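Local coordinates for protein 3-carboxy-cis,cis-muconate cycloisomerase (Acinetobacter calcoaceticus, PDB 1Q5N) that is a cycloisomerase of the mostly helical lyase family, found as an assembly of four chains, at residues I47-S50 against A51-I55; A78-I81 against A82-F85; V129-Q132 against V133-Y137; L435-I438 against Q439-D443. One frame throughout, in Å; residues are numbered along the deposited sequence.

All four contacts are local, each following a chain into or along a helix. Contacts 1, 2 and 4 sit at helix starts, where the first N-H groups meet a carbonyl, an asparagine side chain or a water; contact 3 lies in mid-helix, with its centre about 9 Å from the centre of the chain. Contacts 1 and 2 both pack on helix 23-43, and contacts 3 and 4 both touch helix 166-191. Contacts 2 and 4 are mostly buried, whereas contacts 1 and 3 each keep one more exposed flank. Contact 4 is rich in side-chain hydrogen bonds, several to a neighbouring subunit; contact 2 packs on a different subunit through Ile81, and contacts 1 and 3 meet no other chain.

Contact 1: I47-S50 against A51-I55. Unlike the reference sequence in segment 51-55: Thr53 (reference Asn), Val54 (reference Cys), Ile55 (reference Asp).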
ATOM      1  N   ILE A  47      32.466 -27.668 -20.079  1.00 57.65           N
ATOM      2  CA  ILE A  47      32.134 -29.040 -19.692  1.00 58.23           C
ATOM      3  C   ILE A  47      32.096 -29.828 -20.990  1.00 59.26           C
ATOM      4  O   ILE A  47      31.905 -29.255 -22.072  1.00 59.24           O
ATOM      5  CB  ILE A  47      30.772 -29.214 -18.952  1.00 57.25           C
ATOM      6  CG1 ILE A  47      29.616 -28.948 -19.914  1.00 56.29           C
ATOM      7  CG2 ILE A  47      30.751 -28.359 -17.685  1.00 56.81           C
ATOM      8  CD1 ILE A  47      28.279 -29.322 -19.369  1.00 55.60           C
ATOM      9  N   PRO A  48      32.291 -31.153 -20.903  1.00 59.61           N
ATOM     10  CA  PRO A  48      32.278 -31.989 -22.111  1.00 59.54           C
ATOM     11  C   PRO A  48      30.951 -32.032 -22.831  1.00 59.84           C
ATOM     12  O   PRO A  48      29.895 -32.194 -22.209  1.00 59.75           O
ATOM     13  CB  PRO A  48      32.699 -33.356 -21.596  1.00 59.47           C
ATOM     14  CG  PRO A  48      32.221 -33.347 -20.155  1.00 59.96           C
ATOM     15  CD  PRO A  48      32.527 -31.952 -19.687  1.00 59.04           C
ATOM     16  N   GLN A  49      31.025 -31.881 -24.145  1.00 60.16           N
ATOM     17  CA  GLN A  49      29.856 -31.911 -24.993  1.00 61.40           C
ATOM     18  C   GLN A  49      29.066 -33.163 -24.728  1.00 61.26           C
ATOM     19  O   GLN A  49      27.845 -33.198 -24.915  1.00 61.48           O
ATOM     20  CB  GLN A  49      30.246 -31.902 -26.462  1.00 63.56           C
ATOM     21  CG  GLN A  49      29.033 -32.039 -27.371  1.00 66.74           C
ATOM     22  CD  GLN A  49      28.036 -30.882 -27.204  1.00 69.39           C
ATOM     23  OE1 GLN A  49      28.421 -29.698 -27.308  1.00 69.53           O
ATOM     24  NE2 GLN A  49      26.749 -31.214 -26.953  1.00 69.18           N
ATOM     25  N   SER A  50      29.758 -34.198 -24.290  1.00 60.20           N
ATOM     26  CA  SER A  50      29.080 -35.446 -24.024  1.00 60.15           C
ATOM     27  C   SER A  50      28.032 -35.263 -22.918  1.00 60.21           C
ATOM     28  O   SER A  50      26.868 -35.630 -23.097  1.00 60.42           O
ATOM     29  CB  SER A  50      30.103 -36.502 -23.617  1.00 61.29           C
ATOM     30  OG  SER A  50      29.642 -37.241 -22.491  1.00 61.94           O
ATOM     31  N   ALA A  51      28.451 -34.694 -21.779  1.00 59.25           N
ATOM     32  CA  ALA A  51      27.568 -34.480 -20.628  1.00 57.19           C
ATOM     33  C   ALA A  51      26.349 -33.622 -20.987  1.00 56.36           C
ATOM     34  O   ALA A  51      25.221 -33.954 -20.610  1.00 54.60           O
ATOM     35  CB  ALA A  51      28.355 -33.844 -19.483  1.00 57.49           C
ATOM     36  N   ALA A  52      26.586 -32.538 -21.734  1.00 55.94           N
ATOM     37  CA  ALA A  52      25.522 -31.642 -22.164  1.00 56.25           C
ATOM     38  C   ALA A  52      24.451 -32.408 -22.929  1.00 57.56           C
ATOM     39  O   ALA A  52      23.242 -32.175 -22.734  1.00 58.27           O
ATOM     40  CB  ALA A  52      26.079 -30.534 -23.046  1.00 54.70           C
ATOM     41  N   THR A  53      24.880 -33.321 -23.804  1.00 57.61           N
ATOM     42  CA  THR A  53      23.918 -34.092 -24.593  1.00 58.03           C
ATOM     43  C   THR A  53      23.077 -35.039 -23.720  1.00 56.74           C
ATOM     44  O   THR A  53      21.888 -35.203 -23.962  1.00 56.41           O
ATOM     45  CB  THR A  53      24.618 -34.883 -25.745  1.00 58.66           C
ATOM     46  OG1 THR A  53      25.062 -33.961 -26.749  1.00 61.55           O
ATOM     47  CG2 THR A  53      23.653 -35.843 -26.409  1.00 58.35           C
ATOM     48  N   VAL A  54      23.686 -35.652 -22.714  1.00 56.06           N
ATOM     49  CA  VAL A  54      22.944 -36.535 -21.829  1.00 56.93           C
ATOM     50  C   VAL A  54      21.934 -35.733 -20.974  1.00 57.88           C
ATOM     51  O   VAL A  54      20.795 -36.154 -20.749  1.00 57.69           O
ATOM     52  CB  VAL A  54      23.900 -37.271 -20.913  1.00 57.46           C
ATOM     53  CG1 VAL A  54      23.144 -37.897 -19.749  1.00 58.01           C
ATOM     54  CG2 VAL A  54      24.641 -38.323 -21.709  1.00 58.49           C
ATOM     55  N   ILE A  55      22.370 -34.576 -20.492  1.00 57.75           N
ATOM     56  CA  ILE A  55      21.512 -33.706 -19.699  1.00 57.57           C
ATOM     57  C   ILE A  55      20.324 -33.223 -20.599  1.00 58.42           C
ATOM     58  O   ILE A  55      19.156 -33.360 -20.243  1.00 56.41           O
ATOM     59  CB  ILE A  55      22.355 -32.512 -19.165  1.00 56.45           C
ATOM     60  CG1 ILE A  55      23.331 -32.998 -18.100  1.00 54.97           C
ATOM     61  CG2 ILE A  55      21.469 -31.449 -18.593  1.00 56.35           C
ATOM     62  CD1 ILE A  55      24.324 -31.952 -17.715  1.00 54.55           C
TER
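The carboxamide of Gln49 meets Thr53 almost exactly in its own plane: OG1 of Thr53 lies just 3° out of it, 3.2 Å from NE2 of Gln49. Beside this in-plane bond the methyl of Ala52 approaches the same nitrogen, Ala52 CB standing 4.0 Å from Gln49 NE2. The puckered ring of Pro48 touches through CG, 4.0 Å from CB of Ala51.

The amide reaches Thr53 because the glutamine chain bends forward along the helix. CG leaves anti to the backbone N, and the bend at chi2 (61°) brings NE2 to the residue one turn on. The resulting N-H...O bond to the threonine hydroxyl is fairly straight at 157°. It runs outside a backbone bond between the same two residues, Thr53 N to Gln49 O at 3.2 Å, so one i to i+4 pair is tied twice. Val54 N donates in the next step to Ser50 O, also at 3.2 Å.

Pro48 occupies the N-cap of helix 49-59. Its carbonyl begins the bonding pattern, although the bond from Ala52 N to Pro48 O is weak at 3.4 Å. On the inner flank Ile47 and Ala52 come together loosely, CD1 to CB 4.5 Å; Ile47 also packs on Gln41 of helix 23-43 and on Tyr103, while Ala52 packs on Ala42.

The chemistry is thus divided: apolar side chains, Ile47 and Ala52, face helix 23-43, and the exposed side carries an amide-hydroxyl bond that bridges the first helical turn and would limit the rotation of the Gln49 amide.

Contact 2: A78-I81 against A82-F85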
ATOM      1  N   ALA A  78      14.697 -25.887   2.914  1.00 40.87           N
ATOM      2  CA  ALA A  78      15.828 -25.246   2.281  1.00 39.47           C
ATOM      3  C   ALA A  78      15.658 -23.696   2.150  1.00 38.84           C
ATOM      4  O   ALA A  78      16.635 -22.939   2.102  1.00 35.98           O
ATOM      5  CB  ALA A  78      16.063 -25.897   0.911  1.00 38.81           C
ATOM      6  N   GLY A  79      14.415 -23.225   2.087  1.00 37.63           N
ATOM      7  CA  GLY A  79      14.206 -21.794   1.958  1.00 36.03           C
ATOM      8  C   GLY A  79      13.995 -21.322   0.529  1.00 36.09           C
ATOM      9  O   GLY A  79      13.796 -20.131   0.329  1.00 35.11           O
ATOM     10  N   ASN A  80      14.113 -22.230  -0.448  1.00 36.13           N
ATOM     11  CA  ASN A  80      13.848 -21.968  -1.859  1.00 35.80           C
ATOM     12  C   ASN A  80      13.700 -23.278  -2.617  1.00 36.85           C
ATOM     13  O   ASN A  80      14.145 -24.327  -2.166  1.00 36.67           O
ATOM     14  CB  ASN A  80      14.888 -21.042  -2.539  1.00 37.71           C
ATOM     15  CG  ASN A  80      16.202 -21.708  -2.842  1.00 38.85           C
ATOM     16  OD1 ASN A  80      16.292 -22.671  -3.630  1.00 40.77           O
ATOM     17  ND2 ASN A  80      17.252 -21.178  -2.231  1.00 41.23           N
ATOM     18  N   ILE A  81      13.039 -23.201  -3.761  1.00 35.98           N
ATOM     19  CA  ILE A  81      12.768 -24.347  -4.574  1.00 37.30           C
ATOM     20  C   ILE A  81      13.959 -24.876  -5.335  1.00 38.05           C
ATOM     21  O   ILE A  81      14.031 -26.074  -5.596  1.00 37.66           O
ATOM     22  CB  ILE A  81      11.703 -24.006  -5.615  1.00 38.69           C
ATOM     23  CG1 ILE A  81      10.463 -23.500  -4.898  1.00 39.33           C
ATOM     24  CG2 ILE A  81      11.348 -25.245  -6.445  1.00 40.61           C
ATOM     25  CD1 ILE A  81       9.473 -22.876  -5.874  1.00 43.33           C
ATOM     26  N   ALA A  82      14.890 -23.998  -5.696  1.00 37.88           N
ATOM     27  CA  ALA A  82      16.000 -24.448  -6.524  1.00 38.97           C
ATOM     28  C   ALA A  82      16.863 -25.536  -5.902  1.00 39.41           C
ATOM     29  O   ALA A  82      17.225 -26.489  -6.587  1.00 40.75           O
ATOM     30  CB  ALA A  82      16.860 -23.279  -6.937  1.00 37.48           C
ATOM     31  N   ILE A  83      17.177 -25.410  -4.616  1.00 39.10           N
ATOM     32  CA  ILE A  83      18.038 -26.383  -3.948  1.00 38.65           C
ATOM     33  C   ILE A  83      17.537 -27.840  -4.036  1.00 39.85           C
ATOM     34  O   ILE A  83      18.261 -28.704  -4.505  1.00 40.01           O
ATOM     35  CB  ILE A  83      18.310 -25.921  -2.469  1.00 39.06           C
ATOM     36  CG1 ILE A  83      19.316 -24.757  -2.479  1.00 38.50           C
ATOM     37  CG2 ILE A  83      18.888 -27.054  -1.620  1.00 38.18           C
ATOM     38  CD1 ILE A  83      19.427 -24.020  -1.179  1.00 38.75           C
ATOM     39  N   PRO A  84      16.295 -28.118  -3.616  1.00 40.28           N
ATOM     40  CA  PRO A  84      15.795 -29.491  -3.686  1.00 40.64           C
ATOM     41  C   PRO A  84      15.539 -29.870  -5.147  1.00 41.41           C
ATOM     42  O   PRO A  84      15.541 -31.031  -5.504  1.00 42.44           O
ATOM     43  CB  PRO A  84      14.494 -29.429  -2.899  1.00 41.59           C
ATOM     44  CG  PRO A  84      14.617 -28.171  -2.074  1.00 41.50           C
ATOM     45  CD  PRO A  84      15.311 -27.239  -2.964  1.00 40.46           C
ATOM     46  N   PHE A  85      15.296 -28.882  -5.989  1.00 40.39           N
ATOM     47  CA  PHE A  85      15.054 -29.179  -7.373  1.00 40.37           C
ATOM     48  C   PHE A  85      16.358 -29.698  -8.013  1.00 41.49           C
ATOM     49  O   PHE A  85      16.331 -30.662  -8.770  1.00 42.74           O
ATOM     50  CB  PHE A  85      14.557 -27.925  -8.081  1.00 38.23           C
ATOM     51  CG  PHE A  85      14.827 -27.917  -9.548  1.00 38.05           C
ATOM     52  CD1 PHE A  85      13.977 -28.568 -10.434  1.00 40.01           C
ATOM     53  CD2 PHE A  85      15.927 -27.239 -10.059  1.00 37.68           C
ATOM     54  CE1 PHE A  85      14.240 -28.542 -11.815  1.00 39.21           C
ATOM     55  CE2 PHE A  85      16.194 -27.210 -11.435  1.00 37.56           C
ATOM     56  CZ  PHE A  85      15.353 -27.849 -12.306  1.00 38.86           C
TER
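OD1 of Asn80 accepts from the backbone N of Ile83 at 3.0 Å, with the N-H...O angle at 159° and the donor only slightly off the carbonyl plane. The same oxygen lies 2.8 Å from Ala82 N. The other arm of the amide rests on the Ile83 chain, ND2 to CD1 3.7 Å, with the two side chains crossing at about a right angle. Asn80 can bend this way because chi1 is 75°, which puts CG between its own N and carbonyl carbon and turns OD1 forward.

This is helix N-terminal capping by asparagine, at the start of helix 82-94. Ile81 O then receives Phe85 N at 3.1 Å. Pro84, which has no N-H to offer, fits within this first turn by setting CD against two carbonyls, 3.2 Å from Asn80 O and 3.2 Å from Ile81 O. Ala78 closes the outer flank: its methyl CB lies 4.0 Å from Ile83 CG2 and equally near Pro84 CG.

Asn80 follows directly on the end of helix 68-78, where Gly79 turns to a phi of 96°; this reversal and the hydrogen bond of Gly79 O with His325 NE2 are consistent with holding the asparagine in place. Further out, Asn80, Ala82 and Ile83 pack on Ser110 of helix 110-146, while Ile81 touches Leu26 and Phe85 touches Val27 and Met30 of helix 23-43. Ile81 also packs on Tyr8 of the second subunit.

Contact 3: V129-Q132 against V133-Y137; sequences VQNQ and VQQCY
Val129 and Val133 lie on the buried side of this mid-helix turn. Their methyls meet at 4.4 Å (CG1 of Val129 to CG2 of Val133), and Val133 CG2 lies nearer still to the carbonyl, 3.3 Å from Val129 O. CG2 gets there because it sits beside the backbone N, anti to the carbonyl carbon. Val133 packs on Leu181 and Cys136 on Phe177, so this flank is buried against helix 166-191. Regular i to i+4 bonds hold the turn, as with Cys136 N to Gln132 O at 2.9 Å and a 164° angle.

The opposite character appears at Asn131, which is exposed. Its OD1 lies 3.4 Å from NE2 of Gln135, the two amide planes 29° apart, while the aliphatic CG of Gln135 lies over the backbone, 3.5 Å from Asn131 O.

Polar ends on other flanks are anchored outward: Gln132 NE2 bonds to Ala339 O of helix 323-351, and the Gln130 amide to Lys188 and Asn185. Glutamine chemistry here therefore joins helix 110-146 to its neighbours by hydrogen bonds from Gln130 and Gln132, with Gln135 lying between exposed Asn131 and helix 323-351.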
ATOM      1  N   VAL A 129      -0.183 -10.803 -22.582  1.00 34.93           N
ATOM      2  CA  VAL A 129      -0.757  -9.524 -22.166  1.00 33.44           C
ATOM      3  C   VAL A 129      -0.688  -8.527 -23.311  1.00 33.73           C
ATOM      4  O   VAL A 129      -1.643  -7.771 -23.556  1.00 33.44           O
ATOM      5  CB  VAL A 129      -0.020  -8.949 -20.912  1.00 34.20           C
ATOM      6  CG1 VAL A 129      -0.284  -7.459 -20.770  1.00 31.70           C
ATOM      7  CG2 VAL A 129      -0.482  -9.673 -19.679  1.00 33.53           C
ATOM      8  N   GLN A 130       0.427  -8.536 -24.039  1.00 33.64           N
ATOM      9  CA  GLN A 130       0.575  -7.591 -25.138  1.00 33.67           C
ATOM     10  C   GLN A 130      -0.483  -7.885 -26.210  1.00 34.74           C
ATOM     11  O   GLN A 130      -1.113  -6.984 -26.766  1.00 34.63           O
ATOM     12  CB  GLN A 130       1.975  -7.679 -25.751  1.00 34.21           C
ATOM     13  CG  GLN A 130       2.115  -6.818 -26.989  1.00 35.75           C
ATOM     14  CD  GLN A 130       3.547  -6.558 -27.374  1.00 42.45           C
ATOM     15  OE1 GLN A 130       4.454  -7.348 -27.074  1.00 42.06           O
ATOM     16  NE2 GLN A 130       3.771  -5.427 -28.060  1.00 46.34           N
ATOM     17  N   ASN A 131      -0.690  -9.154 -26.494  1.00 34.36           N
ATOM     18  CA  ASN A 131      -1.675  -9.455 -27.484  1.00 36.25           C
ATOM     19  C   ASN A 131      -3.087  -9.045 -26.990  1.00 35.06           C
ATOM     20  O   ASN A 131      -3.902  -8.593 -27.786  1.00 34.59           O
ATOM     21  CB  ASN A 131      -1.627 -10.934 -27.846  1.00 38.00           C
ATOM     22  CG  ASN A 131      -2.583 -11.263 -28.973  1.00 45.81           C
ATOM     23  OD1 ASN A 131      -3.448 -12.134 -28.824  1.00 49.34           O
ATOM     24  ND2 ASN A 131      -2.462 -10.539 -30.114  1.00 47.46           N
ATOM     25  N   GLN A 132      -3.375  -9.195 -25.698  1.00 33.51           N
ATOM     26  CA  GLN A 132      -4.686  -8.779 -25.181  1.00 33.42           C
ATOM     27  C   GLN A 132      -4.827  -7.263 -25.338  1.00 33.17           C
ATOM     28  O   GLN A 132      -5.850  -6.772 -25.764  1.00 32.81           O
ATOM     29  CB  GLN A 132      -4.824  -9.124 -23.721  1.00 33.57           C
ATOM     30  CG  GLN A 132      -4.850 -10.602 -23.440  1.00 32.99           C
ATOM     31  CD  GLN A 132      -4.909 -10.857 -21.936  1.00 35.46           C
ATOM     32  OE1 GLN A 132      -3.983 -10.502 -21.226  1.00 36.04           O
ATOM     33  NE2 GLN A 132      -5.998 -11.459 -21.451  1.00 35.10           N
ATOM     34  N   VAL A 133      -3.776  -6.511 -25.039  1.00 33.69           N
ATOM     35  CA  VAL A 133      -3.879  -5.063 -25.175  1.00 33.66           C
ATOM     36  C   VAL A 133      -4.110  -4.662 -26.640  1.00 35.99           C
ATOM     37  O   VAL A 133      -4.876  -3.733 -26.924  1.00 35.06           O
ATOM     38  CB  VAL A 133      -2.626  -4.374 -24.654  1.00 31.95           C
ATOM     39  CG1 VAL A 133      -2.650  -2.905 -25.011  1.00 29.82           C
ATOM     40  CG2 VAL A 133      -2.540  -4.584 -23.148  1.00 31.79           C
ATOM     41  N   GLN A 134      -3.428  -5.361 -27.552  1.00 35.73           N
ATOM     42  CA  GLN A 134      -3.530  -5.120 -28.974  1.00 34.99           C
ATOM     43  C   GLN A 134      -5.009  -5.343 -29.419  1.00 34.62           C
ATOM     44  O   GLN A 134      -5.548  -4.542 -30.161  1.00 32.15           O
ATOM     45  CB  GLN A 134      -2.594  -6.102 -29.704  1.00 39.09           C
ATOM     46  CG  GLN A 134      -2.569  -5.969 -31.205  1.00 44.48           C
ATOM     47  CD  GLN A 134      -2.031  -4.596 -31.653  1.00 49.05           C
ATOM     48  OE1 GLN A 134      -0.921  -4.198 -31.278  1.00 51.84           O
ATOM     49  NE2 GLN A 134      -2.817  -3.875 -32.467  1.00 50.72           N
ATOM     50  N   GLN A 135      -5.640  -6.433 -28.992  1.00 32.55           N
ATOM     51  CA  GLN A 135      -7.028  -6.663 -29.355  1.00 34.65           C
ATOM     52  C   GLN A 135      -7.969  -5.618 -28.723  1.00 35.12           C
ATOM     53  O   GLN A 135      -8.942  -5.196 -29.364  1.00 35.25           O
ATOM     54  CB  GLN A 135      -7.491  -8.036 -28.914  1.00 36.15           C
ATOM     55  CG  GLN A 135      -6.854  -9.108 -29.644  1.00 41.58           C
ATOM     56  CD  GLN A 135      -7.356 -10.411 -29.144  1.00 46.72           C
ATOM     57  OE1 GLN A 135      -8.457 -10.841 -29.515  1.00 52.86           O
ATOM     58  NE2 GLN A 135      -6.583 -11.056 -28.270  1.00 47.49           N
ATOM     59  N   CYS A 136      -7.700  -5.246 -27.462  1.00 32.17           N
ATOM     60  CA  CYS A 136      -8.491  -4.228 -26.799  1.00 31.50           C
ATOM     61  C   CYS A 136      -8.362  -2.941 -27.615  1.00 29.79           C
ATOM     62  O   CYS A 136      -9.359  -2.276 -27.866  1.00 29.12           O
ATOM     63  CB  CYS A 136      -8.014  -3.974 -25.338  1.00 29.01           C
ATOM     64  SG  CYS A 136      -8.594  -5.231 -24.193  1.00 31.78           S
ATOM     65  N   TYR A 137      -7.142  -2.585 -28.008  1.00 29.25           N
ATOM     66  CA  TYR A 137      -6.910  -1.370 -28.808  1.00 30.62           C
ATOM     67  C   TYR A 137      -7.727  -1.376 -30.135  1.00 34.01           C
ATOM     68  O   TYR A 137      -8.461  -0.429 -30.454  1.00 34.63           O
ATOM     69  CB  TYR A 137      -5.436  -1.265 -29.112  1.00 28.12           C
ATOM     70  CG  TYR A 137      -5.017  -0.064 -29.939  1.00 29.97           C
ATOM     71  CD1 TYR A 137      -5.438   1.220 -29.606  1.00 28.91           C
ATOM     72  CD2 TYR A 137      -4.079  -0.206 -30.974  1.00 30.55           C
ATOM     73  CE1 TYR A 137      -4.942   2.315 -30.236  1.00 30.26           C
ATOM     74  CE2 TYR A 137      -3.556   0.906 -31.631  1.00 32.29           C
ATOM     75  CZ  TYR A 137      -3.979   2.157 -31.258  1.00 33.36           C
ATOM     76  OH  TYR A 137      -3.397   3.260 -31.850  1.00 35.07           O
TER

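Contact 4: L435-I438 against Q439-D443; sequences LGNI and QDQID
Asn437 and Gln441 bond through their amides: NE2 of Gln441 donates to OD1 of Asn437 at 2.8 Å. The acceptor lies in the plane of the Gln441 amide, but the donor is tilted 32° from the asparagine carbonyl plane, the side chains crossing at about a right angle and their amide planes 52° apart. A backbone bond runs beneath it, Gln441 N to Asn437 O at 3.1 Å, so the pair is doubly tied.

Several other polar atoms find partners outside. Asn437 ND2 and Asp440 OD2 both bond Ser211 OG of the third subunit, and Gln441 NE2 has a second acceptor in Gly201 O of that subunit. Gln441 OE1 takes His168 NE2 of its own chain and Thr229 N of the third subunit, while Arg148 bonds Gln439 OE1 and forms a salt bridge with Asp443 OD1.

Although Asn437 holds the N-cap position, its side chain makes no capping bond. A water does related work, donating to Gly436 O at 2.6 Å and accepting from Gln439 N at 3.0 Å. The apolar side is closed by Ile438 CG2 against Ile442 CD1 at 3.9 Å, next to Thr165.

The arrangement is a type II' beta turn, Leu435 to Ile438, with Gly436 at positive phi (48°), running into the first turn of helix 438-447 at a subunit interface.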
ATOM      1  N   LEU A 435     -20.523  20.239 -29.671  1.00 33.97           N
ATOM      2  CA  LEU A 435     -19.542  19.200 -29.429  1.00 33.80           C
ATOM      3  C   LEU A 435     -18.096  19.651 -29.631  1.00 33.59           C
ATOM      4  O   LEU A 435     -17.188  18.848 -29.559  1.00 34.90           O
ATOM      5  CB  LEU A 435     -19.861  18.009 -30.321  1.00 33.27           C
ATOM      6  CG  LEU A 435     -21.189  17.309 -30.024  1.00 35.37           C
ATOM      7  CD1 LEU A 435     -21.513  16.303 -31.161  1.00 33.40           C
ATOM      8  CD2 LEU A 435     -21.116  16.560 -28.681  1.00 35.15           C
ATOM      9  N   GLY A 436     -17.894  20.943 -29.875  1.00 33.70           N
ATOM     10  CA  GLY A 436     -16.556  21.483 -30.060  1.00 33.05           C
ATOM     11  C   GLY A 436     -15.679  20.693 -31.023  1.00 34.46           C
ATOM     12  O   GLY A 436     -16.117  20.342 -32.118  1.00 35.32           O
ATOM     13  N   ASN A 437     -14.443  20.383 -30.640  1.00 33.23           N
ATOM     14  CA  ASN A 437     -13.599  19.655 -31.571  1.00 33.82           C
ATOM     15  C   ASN A 437     -13.538  18.160 -31.282  1.00 34.02           C
ATOM     16  O   ASN A 437     -12.516  17.526 -31.524  1.00 36.81           O
ATOM     17  CB  ASN A 437     -12.180  20.245 -31.594  1.00 33.93           C
ATOM     18  CG  ASN A 437     -11.317  19.741 -30.423  1.00 36.74           C
ATOM     19  OD1 ASN A 437     -11.825  19.410 -29.337  1.00 35.32           O
ATOM     20  ND2 ASN A 437     -10.010  19.713 -30.635  1.00 35.37           N
ATOM     21  N   ILE A 438     -14.630  17.568 -30.797  1.00 33.75           N
ATOM     22  CA  ILE A 438     -14.601  16.126 -30.529  1.00 33.17           C
ATOM     23  C   ILE A 438     -14.269  15.244 -31.752  1.00 33.34           C
ATOM     24  O   ILE A 438     -13.609  14.226 -31.615  1.00 32.26           O
ATOM     25  CB  ILE A 438     -15.931  15.650 -29.885  1.00 32.00           C
ATOM     26  CG1 ILE A 438     -15.919  15.957 -28.389  1.00 31.58           C
ATOM     27  CG2 ILE A 438     -16.142  14.190 -30.124  1.00 28.64           C
ATOM     28  CD1 ILE A 438     -17.178  15.546 -27.716  1.00 34.02           C
ATOM     29  N   GLN A 439     -14.730  15.629 -32.945  1.00 33.73           N
ATOM     30  CA  GLN A 439     -14.470  14.839 -34.154  1.00 32.92           C
ATOM     31  C   GLN A 439     -13.005  14.926 -34.542  1.00 32.26           C
ATOM     32  O   GLN A 439     -12.442  13.928 -34.981  1.00 31.56           O
ATOM     33  CB  GLN A 439     -15.414  15.273 -35.304  1.00 34.45           C
ATOM     34  CG  GLN A 439     -16.919  15.028 -34.920  1.00 34.33           C
ATOM     35  CD  GLN A 439     -17.160  13.613 -34.441  1.00 36.27           C
ATOM     36  OE1 GLN A 439     -16.501  12.689 -34.898  1.00 40.90           O
ATOM     37  NE2 GLN A 439     -18.115  13.422 -33.531  1.00 35.93           N
ATOM     38  N   ASP A 440     -12.377  16.092 -34.346  1.00 32.70           N
ATOM     39  CA  ASP A 440     -10.939  16.218 -34.618  1.00 34.44           C
ATOM     40  C   ASP A 440     -10.181  15.266 -33.670  1.00 35.69           C
ATOM     41  O   ASP A 440      -9.205  14.590 -34.085  1.00 36.32           O
ATOM     42  CB  ASP A 440     -10.405  17.649 -34.345  1.00 38.07           C
ATOM     43  CG  ASP A 440     -10.879  18.690 -35.363  1.00 40.78           C
ATOM     44  OD1 ASP A 440     -11.480  18.300 -36.394  1.00 43.94           O
ATOM     45  OD2 ASP A 440     -10.651  19.905 -35.130  1.00 40.77           O
ATOM     46  N   GLN A 441     -10.607  15.207 -32.391  1.00 35.85           N
ATOM     47  CA  GLN A 441      -9.921  14.329 -31.420  1.00 35.17           C
ATOM     48  C   GLN A 441     -10.098  12.876 -31.803  1.00 34.95           C
ATOM     49  O   GLN A 441      -9.121  12.105 -31.764  1.00 34.18           O
ATOM     50  CB  GLN A 441     -10.410  14.569 -29.989  1.00 35.46           C
ATOM     51  CG  GLN A 441      -9.956  15.927 -29.383  1.00 35.75           C
ATOM     52  CD  GLN A 441     -10.515  16.127 -27.970  1.00 35.80           C
ATOM     53  OE1 GLN A 441     -10.297  15.292 -27.079  1.00 33.87           O
ATOM     54  NE2 GLN A 441     -11.244  17.225 -27.763  1.00 33.42           N
ATOM     55  N   ILE A 442     -11.315  12.486 -32.194  1.00 33.29           N
ATOM     56  CA  ILE A 442     -11.487  11.106 -32.584  1.00 33.34           C
ATOM     57  C   ILE A 442     -10.619  10.801 -33.840  1.00 35.65           C
ATOM     58  O   ILE A 442      -9.992   9.742 -33.916  1.00 36.08           O
ATOM     59  CB  ILE A 442     -12.976  10.784 -32.844  1.00 32.80           C
ATOM     60  CG1 ILE A 442     -13.754  10.950 -31.514  1.00 32.84           C
ATOM     61  CG2 ILE A 442     -13.114   9.381 -33.494  1.00 28.86           C
ATOM     62  CD1 ILE A 442     -15.268  10.633 -31.582  1.00 30.79           C
ATOM     63  N   ASP A 443     -10.562  11.721 -34.814  1.00 36.04           N
ATOM     64  CA  ASP A 443      -9.749  11.479 -36.012  1.00 36.92           C
ATOM     65  C   ASP A 443      -8.265  11.374 -35.626  1.00 36.46           C
ATOM     66  O   ASP A 443      -7.524  10.562 -36.191  1.00 35.11           O
ATOM     67  CB  ASP A 443      -9.875  12.616 -37.056  1.00 37.42           C
ATOM     68  CG  ASP A 443     -11.221  12.626 -37.769  1.00 39.69           C
ATOM     69  OD1 ASP A 443     -11.821  11.544 -37.966  1.00 38.29           O
ATOM     70  OD2 ASP A 443     -11.664  13.739 -38.145  1.00 41.65           O
TER
HETATM   71  O   HOH W   1     -16.477  18.029 -33.242  1.00 43.15           O